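Local atomic coordinates of uncharacterized RNA methyltransferase pyrab10780 (Pyrococcus abyssi, PDB entry 2JJQ), a protein that methylates C5 of uridine 54 in tRNA, using S-adenosyl-L-methionine as methyl donor and giving 5-methyluridine. Residues 198-209 with 265-276. Sequence-based numbering, arbitrary orientation.
Sequences REGKFTEEVMVN and IHPNSFFQTNSY. With SAH (S-adenosyl-L-homocysteine), chain B.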
loop_
_atom_site.group_PDB
_atom_site.type_symbol
_atom_site.label_atom_id
_atom_site.label_comp_id
_atom_site.label_asym_id
_atom_site.label_seq_id
_atom_site.Cartn_x
_atom_site.Cartn_y
_atom_site.Cartn_z
ATOM N N ARG A 198 0.950 -13.217 2.767
ATOM C CA ARG A 198 1.652 -12.153 3.468
ATOM C C ARG A 198 2.955 -12.676 3.998
ATOM O O ARG A 198 3.071 -13.889 4.311
ATOM C CB ARG A 198 0.776 -11.603 4.604
ATOM C CG ARG A 198 -0.566 -11.105 4.067
ATOM C CD ARG A 198 -1.424 -10.415 5.099
ATOM N NE ARG A 198 -0.879 -9.075 5.335
ATOM C CZ ARG A 198 -1.545 -8.076 5.902
ATOM N NH1 ARG A 198 -2.797 -8.253 6.318
ATOM N NH2 ARG A 198 -0.925 -6.914 6.072
ATOM N N GLU A 199 3.965 -11.809 4.110
ATOM C CA GLU A 199 5.171 -12.267 4.760
ATOM C C GLU A 199 5.928 -11.164 5.462
ATOM O O GLU A 199 5.823 -9.990 5.077
ATOM C CB GLU A 199 6.107 -13.039 3.810
ATOM C CG GLU A 199 6.940 -12.251 2.935
ATOM C CD GLU A 199 7.839 -13.135 2.029
ATOM O OE1 GLU A 199 8.022 -14.357 2.297
ATOM O OE2 GLU A 199 8.346 -12.588 1.033
ATOM N N GLY A 200 6.663 -11.542 6.486
ATOM C CA GLY A 200 7.502 -10.570 7.208
ATOM C C GLY A 200 8.846 -10.633 6.539
ATOM O O GLY A 200 9.535 -11.693 6.569
ATOM N N LYS A 201 9.240 -9.545 5.907
ATOM C CA LYS A 201 10.565 -9.560 5.195
ATOM C C LYS A 201 11.728 -9.726 6.179
ATOM O O LYS A 201 12.762 -10.343 5.827
ATOM C CB LYS A 201 10.754 -8.283 4.368
ATOM C CG LYS A 201 9.649 -8.065 3.330
ATOM C CD LYS A 201 9.559 -9.240 2.334
ATOM C CE LYS A 201 8.414 -9.034 1.395
ATOM N NZ LYS A 201 8.476 -9.956 0.257
ATOM N N PHE A 202 11.566 -9.230 7.407
ATOM C CA PHE A 202 12.659 -9.214 8.389
ATOM C C PHE A 202 12.561 -10.346 9.419
ATOM O O PHE A 202 13.429 -10.475 10.287
ATOM C CB PHE A 202 12.778 -7.850 9.078
ATOM C CG PHE A 202 13.039 -6.744 8.088
ATOM C CD1 PHE A 202 14.285 -6.650 7.472
ATOM C CD2 PHE A 202 12.008 -5.887 7.700
ATOM C CE1 PHE A 202 14.502 -5.646 6.505
ATOM C CE2 PHE A 202 12.206 -4.911 6.756
ATOM C CZ PHE A 202 13.457 -4.807 6.153
ATOM N N THR A 203 11.487 -11.130 9.350
ATOM C CA THR A 203 11.276 -12.235 10.272
ATOM C C THR A 203 11.210 -13.573 9.545
ATOM O O THR A 203 11.347 -14.603 10.194
ATOM C CB THR A 203 9.921 -12.135 11.005
ATOM O OG1 THR A 203 8.882 -12.140 10.022
ATOM C CG2 THR A 203 9.841 -10.864 11.829
ATOM N N GLU A 204 11.020 -13.528 8.223
ATOM C CA GLU A 204 10.811 -14.669 7.338
ATOM C C GLU A 204 9.527 -15.470 7.640
ATOM O O GLU A 204 9.408 -16.592 7.237
ATOM C CB GLU A 204 12.044 -15.560 7.279
ATOM C CG GLU A 204 13.281 -14.760 6.944
ATOM C CD GLU A 204 14.536 -15.606 6.802
ATOM O OE1 GLU A 204 14.860 -16.375 7.729
ATOM O OE2 GLU A 204 15.215 -15.474 5.773
ATOM N N GLU A 205 8.576 -14.907 8.350
ATOM C CA GLU A 205 7.363 -15.671 8.634
ATOM C C GLU A 205 6.409 -15.445 7.466
ATOM O O GLU A 205 6.404 -14.346 6.908
ATOM C CB GLU A 205 6.736 -15.168 9.901
ATOM C CG GLU A 205 7.566 -15.590 11.078
ATOM C CD GLU A 205 7.053 -15.165 12.410
ATOM O OE1 GLU A 205 5.971 -14.522 12.545
ATOM O OE2 GLU A 205 7.781 -15.529 13.360
ATOM N N VAL A 206 5.598 -16.461 7.139
ATOM C CA VAL A 206 4.701 -16.367 6.008
ATOM C C VAL A 206 3.313 -16.791 6.450
ATOM O O VAL A 206 3.150 -17.806 7.146
ATOM C CB VAL A 206 5.125 -17.326 4.903
ATOM C CG1 VAL A 206 4.243 -17.151 3.657
ATOM C CG2 VAL A 206 6.579 -17.054 4.556
ATOM N N MET A 207 2.322 -16.021 6.043
ATOM C CA MET A 207 0.910 -16.339 6.279
ATOM C C MET A 207 0.171 -16.499 4.945
ATOM O O MET A 207 0.377 -15.715 4.009
ATOM C CB MET A 207 0.281 -15.182 7.059
ATOM C CG MET A 207 -1.296 -15.266 7.106
ATOM S SD MET A 207 -1.942 -13.828 7.996
ATOM C CE MET A 207 -1.357 -14.244 9.652
ATOM N N VAL A 208 -0.661 -17.541 4.827
ATOM C CA VAL A 208 -1.480 -17.691 3.629
ATOM C C VAL A 208 -2.919 -17.679 4.095
ATOM O O VAL A 208 -3.229 -18.236 5.144
ATOM C CB VAL A 208 -1.125 -18.916 2.807
ATOM C CG1 VAL A 208 -1.407 -20.183 3.579
ATOM C CG2 VAL A 208 -1.897 -18.906 1.483
ATOM N N ASN A 209 -3.786 -17.014 3.345
ATOM C CA ASN A 209 -5.180 -16.892 3.702
ATOM C C ASN A 209 -6.013 -17.276 2.474
ATOM O O ASN A 209 -5.882 -16.663 1.416
ATOM C CB ASN A 209 -5.484 -15.440 4.122
ATOM C CG ASN A 209 -6.959 -15.200 4.435
ATOM O OD1 ASN A 209 -7.668 -16.096 4.873
ATOM N ND2 ASN A 209 -7.411 -13.963 4.266
ATOM N N ILE A 265 0.738 -9.277 12.288
ATOM C CA ILE A 265 0.048 -9.231 11.021
ATOM C C ILE A 265 -1.105 -10.239 11.132
ATOM O O ILE A 265 -0.874 -11.398 11.458
ATOM C CB ILE A 265 0.989 -9.668 9.825
ATOM C CG1 ILE A 265 2.183 -8.711 9.621
ATOM C CG2 ILE A 265 0.188 -9.697 8.530
ATOM C CD1 ILE A 265 1.772 -7.323 9.704
ATOM N N HIS A 266 -2.310 -9.789 10.804
ATOM C CA HIS A 266 -3.517 -10.586 10.768
ATOM C C HIS A 266 -4.095 -10.508 9.339
ATOM O O HIS A 266 -3.897 -9.532 8.641
ATOM C CB HIS A 266 -4.478 -9.974 11.800
ATOM C CG HIS A 266 -5.796 -10.679 11.923
ATOM N ND1 HIS A 266 -6.853 -10.421 11.082
ATOM C CD2 HIS A 266 -6.222 -11.629 12.782
ATOM C CE1 HIS A 266 -7.881 -11.181 11.413
ATOM N NE2 HIS A 266 -7.525 -11.918 12.452
ATOM N N PRO A 267 -4.838 -11.525 8.901
ATOM C CA PRO A 267 -5.302 -11.468 7.527
ATOM C C PRO A 267 -6.074 -10.226 7.248
ATOM O O PRO A 267 -5.982 -9.733 6.126
ATOM C CB PRO A 267 -6.263 -12.642 7.413
ATOM C CG PRO A 267 -5.827 -13.564 8.418
ATOM C CD PRO A 267 -5.240 -12.773 9.568
ATOM N N ASN A 268 -6.782 -9.697 8.257
ATOM C CA ASN A 268 -7.698 -8.582 8.076
ATOM C C ASN A 268 -7.187 -7.199 8.541
ATOM O O ASN A 268 -7.973 -6.277 8.656
ATOM C CB ASN A 268 -9.062 -8.904 8.706
ATOM C CG ASN A 268 -9.788 -9.985 7.944
ATOM O OD1 ASN A 268 -9.367 -10.348 6.858
ATOM N ND2 ASN A 268 -10.835 -10.527 8.511
ATOM N N SER A 269 -5.907 -7.096 8.879
ATOM C CA SER A 269 -5.362 -5.830 9.397
ATOM C C SER A 269 -4.446 -5.229 8.321
ATOM O O SER A 269 -3.807 -5.954 7.551
ATOM C CB SER A 269 -4.558 -6.053 10.726
ATOM O OG SER A 269 -3.473 -6.942 10.458
ATOM N N PHE A 270 -4.376 -3.898 8.264
ATOM C CA PHE A 270 -3.534 -3.222 7.230
ATOM C C PHE A 270 -2.122 -3.081 7.792
ATOM O O PHE A 270 -1.965 -2.834 8.978
ATOM C CB PHE A 270 -4.088 -1.842 6.870
ATOM C CG PHE A 270 -3.130 -1.012 6.053
ATOM C CD1 PHE A 270 -3.020 -1.218 4.686
ATOM C CD2 PHE A 270 -2.250 -0.123 6.667
ATOM C CE1 PHE A 270 -2.105 -0.483 3.939
ATOM C CE2 PHE A 270 -1.337 0.614 5.916
ATOM C CZ PHE A 270 -1.267 0.440 4.575
ATOM N N PHE A 271 -1.103 -3.251 6.953
ATOM C CA PHE A 271 0.281 -2.923 7.342
ATOM C C PHE A 271 0.967 -2.331 6.065
ATOM O O PHE A 271 0.634 -2.742 4.923
ATOM C CB PHE A 271 1.057 -4.175 7.818
ATOM C CG PHE A 271 2.396 -3.819 8.461
ATOM C CD1 PHE A 271 2.427 -3.218 9.705
ATOM C CD2 PHE A 271 3.590 -4.023 7.777
ATOM C CE1 PHE A 271 3.652 -2.837 10.295
ATOM C CE2 PHE A 271 4.831 -3.646 8.375
ATOM C CZ PHE A 271 4.834 -3.048 9.620
ATOM N N GLN A 272 1.830 -1.321 6.247
ATOM C CA GLN A 272 2.502 -0.763 5.098
ATOM C C GLN A 272 2.991 -1.932 4.189
ATOM O O GLN A 272 3.567 -2.916 4.690
ATOM C CB GLN A 272 3.722 0.054 5.546
ATOM C CG GLN A 272 3.412 1.074 6.642
ATOM C CD GLN A 272 2.733 2.232 6.013
ATOM O OE1 GLN A 272 2.878 2.449 4.805
ATOM N NE2 GLN A 272 1.953 2.977 6.796
ATOM N N THR A 273 2.810 -1.800 2.870
ATOM C CA THR A 273 3.054 -2.930 1.960
ATOM C C THR A 273 4.507 -3.113 1.540
ATOM O O THR A 273 4.837 -4.149 0.990
ATOM C CB THR A 273 2.206 -2.834 0.707
ATOM O OG1 THR A 273 2.440 -1.560 0.085
ATOM C CG2 THR A 273 0.718 -2.914 1.084
ATOM N N ASN A 274 5.341 -2.100 1.738
ATOM C CA ASN A 274 6.749 -2.197 1.359
ATOM C C ASN A 274 7.569 -2.208 2.641
ATOM O O ASN A 274 7.811 -1.188 3.257
ATOM C CB ASN A 274 7.097 -1.054 0.400
ATOM C CG ASN A 274 8.565 -1.027 0.009
ATOM O OD1 ASN A 274 9.433 -1.625 0.672
ATOM N ND2 ASN A 274 8.863 -0.244 -1.029
ATOM N N SER A 275 7.964 -3.393 3.066
ATOM C CA SER A 275 8.573 -3.461 4.401
ATOM C C SER A 275 9.875 -2.681 4.423
ATOM O O SER A 275 10.241 -2.106 5.462
ATOM C CB SER A 275 8.827 -4.912 4.819
ATOM O OG SER A 275 7.575 -5.580 4.967
ATOM N N TYR A 276 10.587 -2.655 3.289
ATOM C CA TYR A 276 11.961 -2.082 3.294
ATOM C C TYR A 276 11.916 -0.605 3.461
ATOM O O TYR A 276 12.623 -0.027 4.301
ATOM C CB TYR A 276 12.692 -2.455 2.016
ATOM C CG TYR A 276 13.051 -3.929 2.043
ATOM C CD1 TYR A 276 14.216 -4.360 2.663
ATOM C CD2 TYR A 276 12.172 -4.892 1.534
ATOM C CE1 TYR A 276 14.536 -5.734 2.736
ATOM C CE2 TYR A 276 12.495 -6.257 1.593
ATOM C CZ TYR A 276 13.664 -6.657 2.203
ATOM O OH TYR A 276 14.007 -8.003 2.244
HETATM N N SAH B . -0.653 5.453 10.138
HETATM C CA SAH B . -1.382 4.209 9.726
HETATM C CB SAH B . -2.060 4.392 8.368
HETATM C CG SAH B . -3.166 5.423 8.393
HETATM S SD SAH B . -4.271 5.040 7.024
HETATM C C SAH B . -0.367 3.099 9.584
HETATM O O SAH B . -0.678 1.908 9.430
HETATM O OXT SAH B . 0.820 3.395 9.592
HETATM C "C5'" SAH B . -5.550 6.205 7.424
HETATM C "C4'" SAH B . -6.285 5.768 8.703
HETATM O "O4'" SAH B . -7.445 6.602 8.967
HETATM C "C3'" SAH B . -6.824 4.338 8.667
HETATM O "O3'" SAH B . -6.183 3.579 9.712
HETATM C "C2'" SAH B . -8.351 4.497 8.877
HETATM O "O2'" SAH B . -8.973 3.492 9.684
HETATM C "C1'" SAH B . -8.467 5.807 9.598
HETATM N N9 SAH B . -9.629 6.648 9.333
HETATM C C8 SAH B . -10.302 6.803 8.167
HETATM N N7 SAH B . -11.238 7.777 8.325
HETATM C C5 SAH B . -11.136 8.264 9.573
HETATM C C6 SAH B . -11.806 9.302 10.382
HETATM N N6 SAH B . -12.813 10.002 9.804
HETATM N N1 SAH B . -11.367 9.478 11.672
HETATM C C2 SAH B . -10.363 8.755 12.213
HETATM N N3 SAH B . -9.734 7.791 11.525
HETATM C C4 SAH B . -10.066 7.528 10.239
HETATM O O HOH W 1 0.504 -5.404 4.193
HETATM O O HOH W 2 -9.981 -12.652 5.501
HETATM O O HOH W 3 -6.946 -11.127 3.574
#
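Polar contacts centre on Arg198, whose NH1 donates to Ser269 O at 2.8 Å. The N-H...O angle of 166° and an acceptor lying in the guanidinium plane mark a straight, in-plane bond; NH2 adds a weak one to the same oxygen. A bend at chi3 (76°) turns the guanidinium so that Ile265 CG2 lies over one face, 3.4 Å from Arg198 NE. Further along, Asn209 ND2 donates to two waters, one bonded to Asn268 OD1 and the other to Pro267 O, while its OD1 pairs with Ser232.

These residues join the hairpin of strands 192-199 and 206-212, part of a five-stranded mixed sheet, to the connection between strand 261-265 and helix 275-288, which leads into the class I-like methyltransferase fold. Within that connection Gln272 NE2 donates to SAH OXT at 3.0 Å, so the hairpin packs behind a cofactor-binding segment.

Apolar packing occupies both ends. Met207 SD meets Pro267 CD at 3.8 Å, the two side chains crossing at about a right angle. Phe202 directs its edge at the face of Tyr276 in a T-shaped pair, with centroids 5.0 Å apart and planes at 63°. Lys201 CG touches Ser275 CB at 3.6 Å, and Ser275 OG is hydrogen-bonded to the carboxylate of Glu256.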